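Local coordinates for protein diol-dehydratase (Roseburia inulinivorans, PDB 5I2A) that probably dehydrates 1,2-propanediol without vitamin B12, as a glycyl radical enzyme of the pyruvate formate-lyase-like family, at residues F57-I60 against L61-P65; C193-D197 against A198-T202; K203-F206 against L207-L211; V531-C534 against I535-G538; G538-A541 against Q542-G545. All blocks are in the same frame, centred on the assembly; numbering follows the deposited sequence.

Contact 1: residues F57-I60 against L61-P65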
loop_
_atom_site.group_PDB
_atom_site.type_symbol
_atom_site.label_atom_id
_atom_site.label_comp_id
_atom_site.label_asym_id
_atom_site.label_seq_id
_atom_site.Cartn_x
_atom_site.Cartn_y
_atom_site.Cartn_z
ATOM N N PHE A 57 19.199 3.303 -1.197
ATOM C CA PHE A 57 20.111 3.492 -0.066
ATOM C C PHE A 57 21.446 2.844 -0.417
ATOM O O PHE A 57 22.501 3.429 -0.224
ATOM C CB PHE A 57 19.509 2.887 1.206
ATOM C CG PHE A 57 20.289 3.147 2.482
ATOM C CD1 PHE A 57 20.631 4.431 2.872
ATOM C CD2 PHE A 57 20.605 2.091 3.333
ATOM C CE1 PHE A 57 21.303 4.658 4.071
ATOM C CE2 PHE A 57 21.264 2.309 4.536
ATOM C CZ PHE A 57 21.610 3.596 4.904
ATOM N N GLU A 58 21.383 1.640 -0.970
ATOM C CA GLU A 58 22.582 0.960 -1.430
ATOM C C GLU A 58 23.330 1.784 -2.486
ATOM O O GLU A 58 24.537 1.967 -2.387
ATOM C CB GLU A 58 22.226 -0.414 -1.977
ATOM C CG GLU A 58 23.338 -1.128 -2.743
ATOM C CD GLU A 58 22.828 -2.427 -3.353
ATOM O OE1 GLU A 58 22.001 -2.353 -4.271
ATOM O OE2 GLU A 58 23.219 -3.512 -2.895
ATOM N N HIS A 59 22.604 2.298 -3.471
ATOM C CA HIS A 59 23.231 3.031 -4.559
ATOM C C HIS A 59 23.832 4.343 -4.063
ATOM O O HIS A 59 24.891 4.757 -4.525
ATOM C CB HIS A 59 22.229 3.309 -5.666
ATOM C CG HIS A 59 22.853 3.772 -6.945
ATOM N ND1 HIS A 59 23.731 2.995 -7.666
ATOM C CD2 HIS A 59 22.698 4.918 -7.646
ATOM C CE1 HIS A 59 24.103 3.650 -8.752
ATOM N NE2 HIS A 59 23.486 4.817 -8.764
ATOM N N ILE A 60 23.145 4.998 -3.132
ATOM C CA ILE A 60 23.644 6.229 -2.550
ATOM C C ILE A 60 24.939 5.954 -1.767
ATOM O O ILE A 60 25.922 6.642 -1.955
ATOM C CB ILE A 60 22.593 6.901 -1.632
ATOM C CG1 ILE A 60 21.412 7.414 -2.447
ATOM C CG2 ILE A 60 23.211 8.052 -0.861
ATOM C CD1 ILE A 60 20.142 7.558 -1.656
ATOM N N LEU A 61 24.955 4.932 -0.919
ATOM C CA LEU A 61 26.116 4.721 -0.073
ATOM C C LEU A 61 27.318 4.210 -0.881
ATOM O O LEU A 61 28.458 4.439 -0.499
ATOM C CB LEU A 61 25.793 3.760 1.075
ATOM C CG LEU A 61 24.823 4.278 2.148
ATOM C CD1 LEU A 61 24.732 3.297 3.306
ATOM C CD2 LEU A 61 25.202 5.664 2.654
ATOM N N LYS A 62 27.064 3.537 -1.999
ATOM C CA LYS A 62 28.155 3.062 -2.847
ATOM C C LYS A 62 28.846 4.219 -3.556
ATOM O O LYS A 62 30.046 4.181 -3.759
ATOM C CB LYS A 62 27.657 2.050 -3.883
ATOM C CG LYS A 62 27.644 0.620 -3.382
ATOM C CD LYS A 62 26.809 -0.311 -4.269
ATOM C CE LYS A 62 27.325 -0.371 -5.704
ATOM N NZ LYS A 62 26.363 -1.087 -6.607
ATOM N N ASN A 63 28.096 5.259 -3.904
ATOM C CA ASN A 63 28.614 6.280 -4.816
ATOM C C ASN A 63 28.739 7.699 -4.289
ATOM O O ASN A 63 29.374 8.531 -4.923
ATOM C CB ASN A 63 27.747 6.312 -6.083
ATOM C CG ASN A 63 27.784 4.987 -6.835
ATOM O OD1 ASN A 63 28.782 4.654 -7.453
ATOM N ND2 ASN A 63 26.705 4.219 -6.758
ATOM N N LEU A 64 28.123 7.986 -3.148
ATOM C CA LEU A 64 28.179 9.326 -2.589
ATOM C C LEU A 64 29.643 9.716 -2.320
ATOM O O LEU A 64 30.387 8.935 -1.756
ATOM C CB LEU A 64 27.356 9.393 -1.310
ATOM C CG LEU A 64 26.866 10.747 -0.823
ATOM C CD1 LEU A 64 25.941 11.410 -1.856
ATOM C CD2 LEU A 64 26.164 10.582 0.539
ATOM N N PRO A 65 30.060 10.907 -2.768
ATOM C CA PRO A 65 31.440 11.324 -2.491
ATOM C C PRO A 65 31.716 11.297 -0.991
ATOM O O PRO A 65 30.866 11.705 -0.192
ATOM C CB PRO A 65 31.502 12.744 -3.048
ATOM C CG PRO A 65 30.466 12.735 -4.170
ATOM C CD PRO A 65 29.338 11.892 -3.591
HETATM O O HOH W 1 24.034 0.449 -6.885
#
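Asn63 reaches back one turn to His59 at the C-terminal end of helix 49-63; Leu64 is the first residue to leave helical backbone angles. Followed outward, Asn63 CB and then CG pass alongside His59 O, both within van der Waals range, and ND2 closes on that oxygen at 2.9 Å. This bond is fairly straight (152° at the hydrogen) and uses a lone pair in the carbonyl plane of His59, whereas Asn63 N gives the same oxygen only a weak bond. ND2 also hangs over one face of the imidazole, displaced toward the rim, with His59 CE1 3.3 Å away. The ring and amide planes are 59° apart. His59 brings its ring here by turning CG opposite its backbone N (chi1 -167°). At the ring edge ND1 shares a water with Lys62 NZ, while NE2 is hydrogen-bonded to Glu39. An alanine at His59 would remove both ring nitrogens, and would probably leave Glu39 and the shared water without this mate and the Asn63 amide without its ring face. On the buried flank, covered by helices 200-233 and 262-279, Leu61 CD1 makes a CH-pi contact 3.8 Å from the Phe57 ring centroid. Ile60 O takes two backbone donors, Asn63 N from above its carbonyl plane at 3.2 Å and Leu64 N almost in line with the carbonyl at 2.8 Å.

Contact 2: residues C193-D197 against A198-T202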
loop_
_atom_site.group_PDB
_atom_site.type_symbol
_atom_site.label_atom_id
_atom_site.label_comp_id
_atom_site.label_asym_id
_atom_site.label_seq_id
_atom_site.Cartn_x
_atom_site.Cartn_y
_atom_site.Cartn_z
ATOM N N CYS A 193 9.467 -18.094 7.865
ATOM C CA CYS A 193 8.536 -17.797 6.772
ATOM C C CYS A 193 8.461 -18.946 5.767
ATOM O O CYS A 193 9.489 -19.459 5.327
ATOM C CB CYS A 193 8.952 -16.513 6.044
ATOM S SG CYS A 193 9.265 -15.120 7.140
ATOM N N HIS A 194 7.245 -19.347 5.407
ATOM C CA HIS A 194 7.055 -20.412 4.421
ATOM C C HIS A 194 6.365 -19.871 3.181
ATOM O O HIS A 194 5.517 -18.994 3.284
ATOM C CB HIS A 194 6.253 -21.566 5.029
ATOM C CG HIS A 194 6.890 -22.147 6.250
ATOM N ND1 HIS A 194 8.013 -22.943 6.194
ATOM C CD2 HIS A 194 6.596 -22.003 7.561
ATOM C CE1 HIS A 194 8.370 -23.284 7.418
ATOM N NE2 HIS A 194 7.522 -22.731 8.266
ATOM N N PHE A 195 6.748 -20.405 2.020
ATOM C CA PHE A 195 6.304 -19.918 0.711
ATOM C C PHE A 195 4.805 -19.588 0.645
ATOM O O PHE A 195 4.416 -18.606 0.023
ATOM C CB PHE A 195 6.647 -20.955 -0.373
ATOM C CG PHE A 195 8.130 -21.159 -0.592
ATOM C CD1 PHE A 195 8.970 -20.080 -0.823
ATOM C CD2 PHE A 195 8.682 -22.432 -0.547
ATOM C CE1 PHE A 195 10.324 -20.265 -1.031
ATOM C CE2 PHE A 195 10.046 -22.630 -0.746
ATOM C CZ PHE A 195 10.868 -21.544 -0.991
ATOM N N GLY A 196 3.985 -20.401 1.311
ATOM C CA GLY A 196 2.540 -20.260 1.266
ATOM C C GLY A 196 1.902 -19.337 2.298
ATOM O O GLY A 196 0.691 -19.134 2.249
ATOM N N ASP A 197 2.692 -18.774 3.220
ATOM C CA ASP A 197 2.153 -17.852 4.230
ATOM C C ASP A 197 1.503 -16.660 3.520
ATOM O O ASP A 197 2.042 -16.162 2.547
ATOM C CB ASP A 197 3.245 -17.335 5.191
ATOM C CG ASP A 197 3.886 -18.445 6.023
ATOM O OD1 ASP A 197 3.316 -19.546 6.110
ATOM O OD2 ASP A 197 4.978 -18.215 6.572
ATOM N N ALA A 198 0.359 -16.207 4.019
ATOM C CA ALA A 198 -0.355 -15.092 3.406
ATOM C C ALA A 198 0.482 -13.810 3.363
ATOM O O ALA A 198 0.269 -12.968 2.494
ATOM C CB ALA A 198 -1.691 -14.835 4.140
ATOM N N ASP A 199 1.446 -13.662 4.269
ATOM C CA ASP A 199 2.288 -12.462 4.251
ATOM C C ASP A 199 3.711 -12.716 3.737
ATOM O O ASP A 199 4.598 -11.882 3.938
ATOM C CB ASP A 199 2.359 -11.834 5.662
ATOM C CG ASP A 199 3.132 -12.692 6.643
ATOM O OD1 ASP A 199 3.230 -13.911 6.414
ATOM O OD2 ASP A 199 3.648 -12.152 7.649
ATOM N N TYR A 200 3.940 -13.851 3.079
ATOM C CA TYR A 200 5.305 -14.208 2.693
ATOM C C TYR A 200 5.910 -13.174 1.736
ATOM O O TYR A 200 7.033 -12.728 1.948
ATOM C CB TYR A 200 5.365 -15.602 2.063
ATOM C CG TYR A 200 6.786 -16.072 1.710
ATOM C CD1 TYR A 200 7.369 -15.749 0.487
ATOM C CD2 TYR A 200 7.533 -16.836 2.606
ATOM C CE1 TYR A 200 8.662 -16.178 0.163
ATOM C CE2 TYR A 200 8.807 -17.279 2.294
ATOM C CZ TYR A 200 9.367 -16.951 1.073
ATOM O OH TYR A 200 10.628 -17.376 0.777
ATOM N N SER A 201 5.168 -12.776 0.707
ATOM C CA SER A 201 5.723 -11.854 -0.287
ATOM C C SER A 201 6.225 -10.540 0.336
ATOM O O SER A 201 7.320 -10.073 0.032
ATOM C CB SER A 201 4.695 -11.536 -1.374
ATOM O OG SER A 201 4.472 -12.639 -2.232
ATOM N N THR A 202 5.410 -9.948 1.195
ATOM C CA THR A 202 5.715 -8.639 1.741
ATOM C C THR A 202 6.709 -8.733 2.899
ATOM O O THR A 202 7.592 -7.891 3.028
ATOM C CB THR A 202 4.436 -7.925 2.219
ATOM O OG1 THR A 202 3.690 -8.811 3.069
ATOM C CG2 THR A 202 3.566 -7.500 1.006
HETATM O O HOH W 2 5.775 -15.461 6.697
#
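Asp197 O receives the backbone N of Tyr200 at 3.0 Å, closing the second of two consecutive type I beta turns, His194 to Asp197 and Asp197 to Tyr200, which share Asp197. In the first, Asp197 N returns to His194 O, and the Asp197 carboxylate adds a side-chain tie: OD2 accepts His194 N at 2.8 Å in an almost straight bond (177°), met from above the carboxylate plane. A water donates to this OD2 and to Asp199 OD1, which probably eases the proximity of two like charges. Together the turns lead the chain into helix 200-233, with Asp199 at the N-cap position although its side chain makes no capping bond. Tyr200, the first helical residue, sets CG opposite its backbone N (chi1 -177°), and its ring extends back under the first turn. Phe195 CA rests over one face of that ring, 3.9 Å from the centroid, as a CH-pi contact. The two aromatic rings meet obliquely, planes 58° apart, with Phe195 CD1 3.7 Å from Tyr200 CZ. Cys193 CB approaches Tyr200 CD2 at 3.7 Å. The second subunit covers this surface: its Asn509 binds Phe195 O and packs on Tyr200, and its Tyr516 binds Ala198 O.

Contact 3: residues K203-F206 against L207-L211; sequences KMCF and LESIL
Ser209 binds Cys205 O twice, through its backbone N at 2.9 Å and through OG at 2.8 Å, the two donors coming from opposite faces of the carbonyl plane. OG can do this because it stands beside its own backbone N (chi1 -66°), which turns the hydroxyl back along the preceding turn. Three further backbone bonds of i to i+4 spacing accompany it; the straightest runs from Leu207 N to Lys203 O, 167° at the hydrogen. These are the regular bonds of an alpha helix, here the N-terminal part of the long helix 200-233, which packs between helices 49-63 and 171-190. Among apolar contacts, Ile210 CD1 lies 3.6 Å from Phe206 CE2, while Ile210 CG1 stands over one ring face, displaced toward the rim. A serine in place of Phe206 would probably leave Ile210 CD1 without its aromatic neighbour and open a gap beside it. Leu207 CD1 touches the aliphatic part of Lys203, 4.0 Å from Lys203 CG, and the ammonium of that lysine goes on to a salt bridge with Glu189. Of the mixed contacts, Met204, bent at chi2 and chi3, brings CE to 3.9 Å from Glu208 OE2.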
loop_
_atom_site.group_PDB
_atom_site.type_symbol
_atom_site.label_atom_id
_atom_site.label_comp_id
_atom_site.label_asym_id
_atom_site.label_seq_id
_atom_site.Cartn_x
_atom_site.Cartn_y
_atom_site.Cartn_z
ATOM N N LYS A 203 6.563 -9.753 3.742
ATOM C CA LYS A 203 7.495 -9.945 4.847
ATOM C C LYS A 203 8.894 -10.208 4.303
ATOM O O LYS A 203 9.869 -9.589 4.740
ATOM C CB LYS A 203 7.058 -11.096 5.771
ATOM C CG LYS A 203 8.072 -11.426 6.875
ATOM C CD LYS A 203 7.443 -12.183 8.057
ATOM C CE LYS A 203 8.436 -12.311 9.228
ATOM N NZ LYS A 203 7.900 -13.107 10.382
ATOM N N MET A 204 8.996 -11.120 3.345
ATOM C CA MET A 204 10.305 -11.508 2.834
ATOM C C MET A 204 10.932 -10.378 2.043
ATOM O O MET A 204 12.130 -10.192 2.115
ATOM C CB MET A 204 10.217 -12.772 1.978
ATOM C CG MET A 204 10.012 -14.048 2.795
ATOM S SD MET A 204 11.436 -14.406 3.870
ATOM C CE MET A 204 12.737 -14.252 2.668
ATOM N N CYS A 205 10.131 -9.607 1.306
ATOM C CA CYS A 205 10.685 -8.444 0.621
ATOM C C CYS A 205 11.315 -7.458 1.633
ATOM O O CYS A 205 12.401 -6.941 1.406
ATOM C CB CYS A 205 9.621 -7.729 -0.212
ATOM S SG CYS A 205 10.275 -6.425 -1.297
ATOM N N PHE A 206 10.619 -7.196 2.732
ATOM C CA PHE A 206 11.118 -6.286 3.766
ATOM C C PHE A 206 12.407 -6.824 4.389
ATOM O O PHE A 206 13.380 -6.093 4.534
ATOM C CB PHE A 206 10.056 -6.062 4.845
ATOM C CG PHE A 206 10.539 -5.264 6.015
ATOM C CD1 PHE A 206 10.816 -3.912 5.889
ATOM C CD2 PHE A 206 10.725 -5.868 7.250
ATOM C CE1 PHE A 206 11.273 -3.177 6.976
ATOM C CE2 PHE A 206 11.171 -5.137 8.339
ATOM C CZ PHE A 206 11.451 -3.791 8.200
ATOM N N LEU A 207 12.412 -8.110 4.735
ATOM C CA LEU A 207 13.603 -8.736 5.307
ATOM C C LEU A 207 14.784 -8.701 4.317
ATOM O O LEU A 207 15.900 -8.408 4.719
ATOM C CB LEU A 207 13.304 -10.175 5.757
ATOM C CG LEU A 207 12.281 -10.310 6.904
ATOM C CD1 LEU A 207 12.025 -11.757 7.301
ATOM C CD2 LEU A 207 12.718 -9.506 8.130
ATOM N N GLU A 208 14.547 -8.970 3.032
ATOM C CA GLU A 208 15.631 -8.893 2.047
ATOM C C GLU A 208 16.149 -7.471 1.936
ATOM O O GLU A 208 17.343 -7.255 1.760
ATOM C CB GLU A 208 15.188 -9.361 0.659
ATOM C CG GLU A 208 14.665 -10.780 0.590
ATOM C CD GLU A 208 15.755 -11.819 0.447
ATOM O OE1 GLU A 208 16.951 -11.479 0.620
ATOM O OE2 GLU A 208 15.406 -12.985 0.147
ATOM N N SER A 209 15.235 -6.508 2.018
ATOM C CA SER A 209 15.587 -5.092 1.984
ATOM C C SER A 209 16.514 -4.701 3.134
ATOM O O SER A 209 17.407 -3.879 2.963
ATOM C CB SER A 209 14.329 -4.225 2.037
ATOM O OG SER A 209 13.565 -4.409 0.864
ATOM N N ILE A 210 16.290 -5.282 4.304
ATOM C CA ILE A 210 17.183 -5.028 5.426
ATOM C C ILE A 210 18.596 -5.538 5.123
ATOM O O ILE A 210 19.575 -4.835 5.368
ATOM C CB ILE A 210 16.671 -5.667 6.716
ATOM C CG1 ILE A 210 15.368 -4.989 7.163
ATOM C CG2 ILE A 210 17.743 -5.585 7.815
ATOM C CD1 ILE A 210 14.709 -5.631 8.425
ATOM N N LEU A 211 18.698 -6.750 4.578
ATOM C CA LEU A 211 20.004 -7.329 4.259
ATOM C C LEU A 211 20.786 -6.401 3.325
ATOM O O LEU A 211 21.947 -6.079 3.563
ATOM C CB LEU A 211 19.846 -8.723 3.625
ATOM C CG LEU A 211 19.292 -9.828 4.530
ATOM C CD1 LEU A 211 19.260 -11.167 3.800
ATOM C CD2 LEU A 211 20.093 -9.930 5.825
#

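Contact 4: residues V531-C534 against I535-G538; sequences VDDC and IKRG
Asp533 OD1 is approached by two groups of the following turn: Lys536 NZ, in a long salt bridge of 3.8 Å, and a water that donates to it at 2.9 Å. That water accepts in turn from Lys536 N, so one carboxylate oxygen meets both ends of the same lysine, once directly and once by relay. The two side chains lie alongside each other, pointing the same way, and the lysine chain bends at chi3 (-53°) near its end. The other oxygen, Asp533 OD2, is linked to Arg537 NE by a second water, lying at the edge of the guanidinium and in its plane; OD2 and NE themselves are 4.8 Å apart. Arg537 otherwise stretches past Asp533, with NE 3.9 Å from Asp533 CB, and its NH1 bonds to Gly544 O. These residues span the short helix 534-537, entered through a cis peptide bond before Asp533, which occupies the N-cap position without a side-chain capping bond; Arg537 N reaches Asp533 O at 3.0 Å (156° at the hydrogen). A Schellman motif ends the helix: N of Gly538, the C-prime residue with positive phi, bonds weakly to both Ile535 O and Cys534 O, and Met539 N turns back to Cys534 O. Ile535 packs against helix 171-190 and Ile210, and Cys534 against Phe206.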
loop_
_atom_site.group_PDB
_atom_site.type_symbol
_atom_site.label_atom_id
_atom_site.label_comp_id
_atom_site.label_asym_id
_atom_site.label_seq_id
_atom_site.Cartn_x
_atom_site.Cartn_y
_atom_site.Cartn_z
ATOM N N VAL A 531 14.934 -1.152 15.214
ATOM C CA VAL A 531 13.820 -0.854 16.112
ATOM C C VAL A 531 12.903 -2.080 16.257
ATOM O O VAL A 531 12.381 -2.560 15.255
ATOM C CB VAL A 531 12.972 0.343 15.588
ATOM C CG1 VAL A 531 11.733 0.556 16.467
ATOM C CG2 VAL A 531 13.793 1.622 15.479
ATOM N N ASP A 532 12.701 -2.579 17.479
ATOM C CA ASP A 532 11.721 -3.649 17.709
ATOM C C ASP A 532 10.316 -3.118 17.416
ATOM O O ASP A 532 10.006 -1.997 17.807
ATOM C CB ASP A 532 11.750 -4.161 19.146
ATOM C CG ASP A 532 13.088 -4.743 19.555
ATOM O OD1 ASP A 532 13.898 -5.120 18.688
ATOM O OD2 ASP A 532 13.307 -4.829 20.769
ATOM N N ASP A 533 9.444 -3.908 16.795
ATOM C CA ASP A 533 9.651 -5.312 16.439
ATOM C C ASP A 533 9.590 -5.515 14.930
ATOM O O ASP A 533 8.916 -6.435 14.447
ATOM C CB ASP A 533 8.570 -6.187 17.080
ATOM C CG ASP A 533 9.095 -7.056 18.206
ATOM O OD1 ASP A 533 10.297 -7.395 18.201
ATOM O OD2 ASP A 533 8.294 -7.397 19.095
ATOM N N CYS A 534 10.254 -4.643 14.185
ATOM C CA CYS A 534 10.073 -4.615 12.740
ATOM C C CYS A 534 10.458 -5.936 12.064
ATOM O O CYS A 534 9.723 -6.445 11.223
ATOM C CB CYS A 534 10.860 -3.446 12.160
ATOM S SG CYS A 534 10.228 -1.856 12.764
ATOM N N ILE A 535 11.588 -6.504 12.464
ATOM C CA ILE A 535 12.077 -7.739 11.859
ATOM C C ILE A 535 11.080 -8.878 12.058
ATOM O O ILE A 535 10.690 -9.546 11.107
ATOM C CB ILE A 535 13.464 -8.122 12.437
ATOM C CG1 ILE A 535 14.541 -7.242 11.808
ATOM C CG2 ILE A 535 13.772 -9.603 12.209
ATOM C CD1 ILE A 535 15.854 -7.262 12.550
ATOM N N LYS A 536 10.637 -9.064 13.291
ATOM C CA LYS A 536 9.684 -10.117 13.610
ATOM C C LYS A 536 8.324 -9.925 12.927
ATOM O O LYS A 536 7.708 -10.888 12.487
ATOM C CB LYS A 536 9.507 -10.192 15.123
ATOM C CG LYS A 536 8.584 -11.282 15.613
ATOM C CD LYS A 536 8.554 -11.280 17.140
ATOM C CE LYS A 536 9.973 -11.345 17.701
ATOM N NZ LYS A 536 10.033 -11.099 19.171
ATOM N N ARG A 537 7.857 -8.683 12.837
ATOM C CA ARG A 537 6.555 -8.426 12.237
ATOM C C ARG A 537 6.624 -8.398 10.724
ATOM O O ARG A 537 5.614 -8.526 10.054
ATOM C CB ARG A 537 5.971 -7.112 12.758
ATOM C CG ARG A 537 5.634 -7.165 14.247
ATOM C CD ARG A 537 5.108 -5.840 14.754
ATOM N NE ARG A 537 4.785 -5.922 16.169
ATOM C CZ ARG A 537 4.338 -4.902 16.893
ATOM N NH1 ARG A 537 4.151 -3.707 16.337
ATOM N NH2 ARG A 537 4.075 -5.082 18.175
ATOM N N GLY A 538 7.825 -8.229 10.192
ATOM C CA GLY A 538 8.008 -8.176 8.762
ATOM C C GLY A 538 7.521 -6.885 8.127
ATOM O O GLY A 538 7.131 -6.888 6.970
HETATM O O HOH W 3 13.694 -4.783 14.110
HETATM O O HOH W 4 11.800 -7.843 15.775
HETATM O O HOH W 5 5.635 -8.209 17.773
#

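Contact 5: residues G538-A541 against Q542-G545; sequences GMSA and QEGG
Ser540 and Glu543 lock the close-packed half of this loop, which carries a pi-turn: Gly545 N bonds back five residues to Ser540 O at 3.0 Å. A tighter turn sits inside it, because Glu543 N also bonds Ser540 O, at 3.0 Å and from the opposite face of that carbonyl plane. The side chain of Glu543 then doubles the tie. Its OE1 takes the Ser540 hydroxyl at 2.7 Å and the Ser540 backbone N at 3.1 Å, both on the anti side of the carboxylate. The serine hydroxyl is placed for this by a first torsion (chi1 75°) that sets OG between its backbone N and carbonyl carbon. Close packing also excludes a side chain at Gly545, where a beta carbon would clash with Met539 O and Ser540 O. The buried Gln542 amide lies against Ser540 CB and Ala541 CB; OE1 accepts Leu524 N, and NE2 bonds Glu527 OE1 of helix 525-529. The more exposed side is that of Met539, whose side chain adds no hydrogen bond. Met539 CG lies 3.6 Å from Gly545 CA; the chain then bends at chi3, and this side is not slack at its end, where Met539 CE comes to 3.1 Å from Glu543 O.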
loop_
_atom_site.group_PDB
_atom_site.type_symbol
_atom_site.label_atom_id
_atom_site.label_comp_id
_atom_site.label_asym_id
_atom_site.label_seq_id
_atom_site.Cartn_x
_atom_site.Cartn_y
_atom_site.Cartn_z
ATOM N N GLY A 538 7.825 -8.229 10.192
ATOM C CA GLY A 538 8.008 -8.176 8.762
ATOM C C GLY A 538 7.521 -6.885 8.127
ATOM O O GLY A 538 7.131 -6.888 6.970
ATOM N N MET A 539 7.538 -5.787 8.877
ATOM C CA MET A 539 7.123 -4.493 8.327
ATOM C C MET A 539 7.947 -3.353 8.911
ATOM O O MET A 539 8.453 -3.450 10.015
ATOM C CB MET A 539 5.635 -4.239 8.578
ATOM C CG MET A 539 5.237 -4.360 10.041
ATOM S SD MET A 539 3.531 -4.876 10.202
ATOM C CE MET A 539 2.729 -3.295 10.386
ATOM N N SER A 540 8.065 -2.278 8.144
ATOM C CA SER A 540 8.842 -1.127 8.534
ATOM C C SER A 540 8.220 -0.389 9.708
ATOM O O SER A 540 7.032 -0.545 10.023
ATOM C CB SER A 540 8.990 -0.169 7.344
ATOM O OG SER A 540 7.791 0.534 7.117
ATOM N N ALA A 541 9.033 0.433 10.350
ATOM C CA ALA A 541 8.566 1.256 11.447
ATOM C C ALA A 541 7.522 2.244 10.943
ATOM O O ALA A 541 6.669 2.710 11.698
ATOM C CB ALA A 541 9.743 1.998 12.090
ATOM N N GLN A 542 7.601 2.569 9.657
ATOM C CA GLN A 542 6.706 3.555 9.075
ATOM C C GLN A 542 5.315 2.948 8.822
ATOM O O GLN A 542 4.363 3.677 8.569
ATOM C CB GLN A 542 7.300 4.121 7.780
ATOM C CG GLN A 542 8.609 4.915 7.974
ATOM C CD GLN A 542 9.768 4.051 8.447
ATOM O OE1 GLN A 542 9.998 2.963 7.926
ATOM N NE2 GLN A 542 10.489 4.528 9.454
ATOM N N GLU A 543 5.216 1.619 8.929
ATOM C CA GLU A 543 3.971 0.874 8.701
ATOM C C GLU A 543 3.314 0.282 9.951
ATOM O O GLU A 543 2.230 -0.270 9.858
ATOM C CB GLU A 543 4.219 -0.285 7.724
ATOM C CG GLU A 543 4.544 0.170 6.332
ATOM C CD GLU A 543 5.134 -0.941 5.509
ATOM O OE1 GLU A 543 6.314 -1.287 5.727
ATOM O OE2 GLU A 543 4.407 -1.477 4.653
ATOM N N GLY A 544 3.976 0.357 11.102
ATOM C CA GLY A 544 3.439 -0.242 12.314
ATOM C C GLY A 544 4.313 -1.327 12.939
ATOM O O GLY A 544 3.921 -1.953 13.918
ATOM N N GLY A 545 5.501 -1.547 12.389
ATOM C CA GLY A 545 6.430 -2.516 12.948
ATOM C C GLY A 545 6.945 -2.274 14.369
ATOM O O GLY A 545 7.298 -3.232 15.069
#

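From the N terminus, contact 1 comes first, at the end of helix 49-63. Contact 2 closes the loop between helices 171-190 and 200-233, and contact 3 continues helix 200-233 directly afterwards, touching contact 2 through Cys193. Contacts 4 and 5 follow far later: one spans the short helix 534-537, the other the loop leading to strand 548-556. The first four follow in series, and contact 5 starts on Gly538, where contact 4 ends; none nests or crosses. In space contact 3 touches contacts 2, 4 and 5, Phe206 packing on both 534-538 and 539-540, while a probable hydrogen bond from Asp533 N to Gly545 O joins contacts 4 and 5. Contact 1 stays apart, its nearest atoms about 7 Å from contact 3.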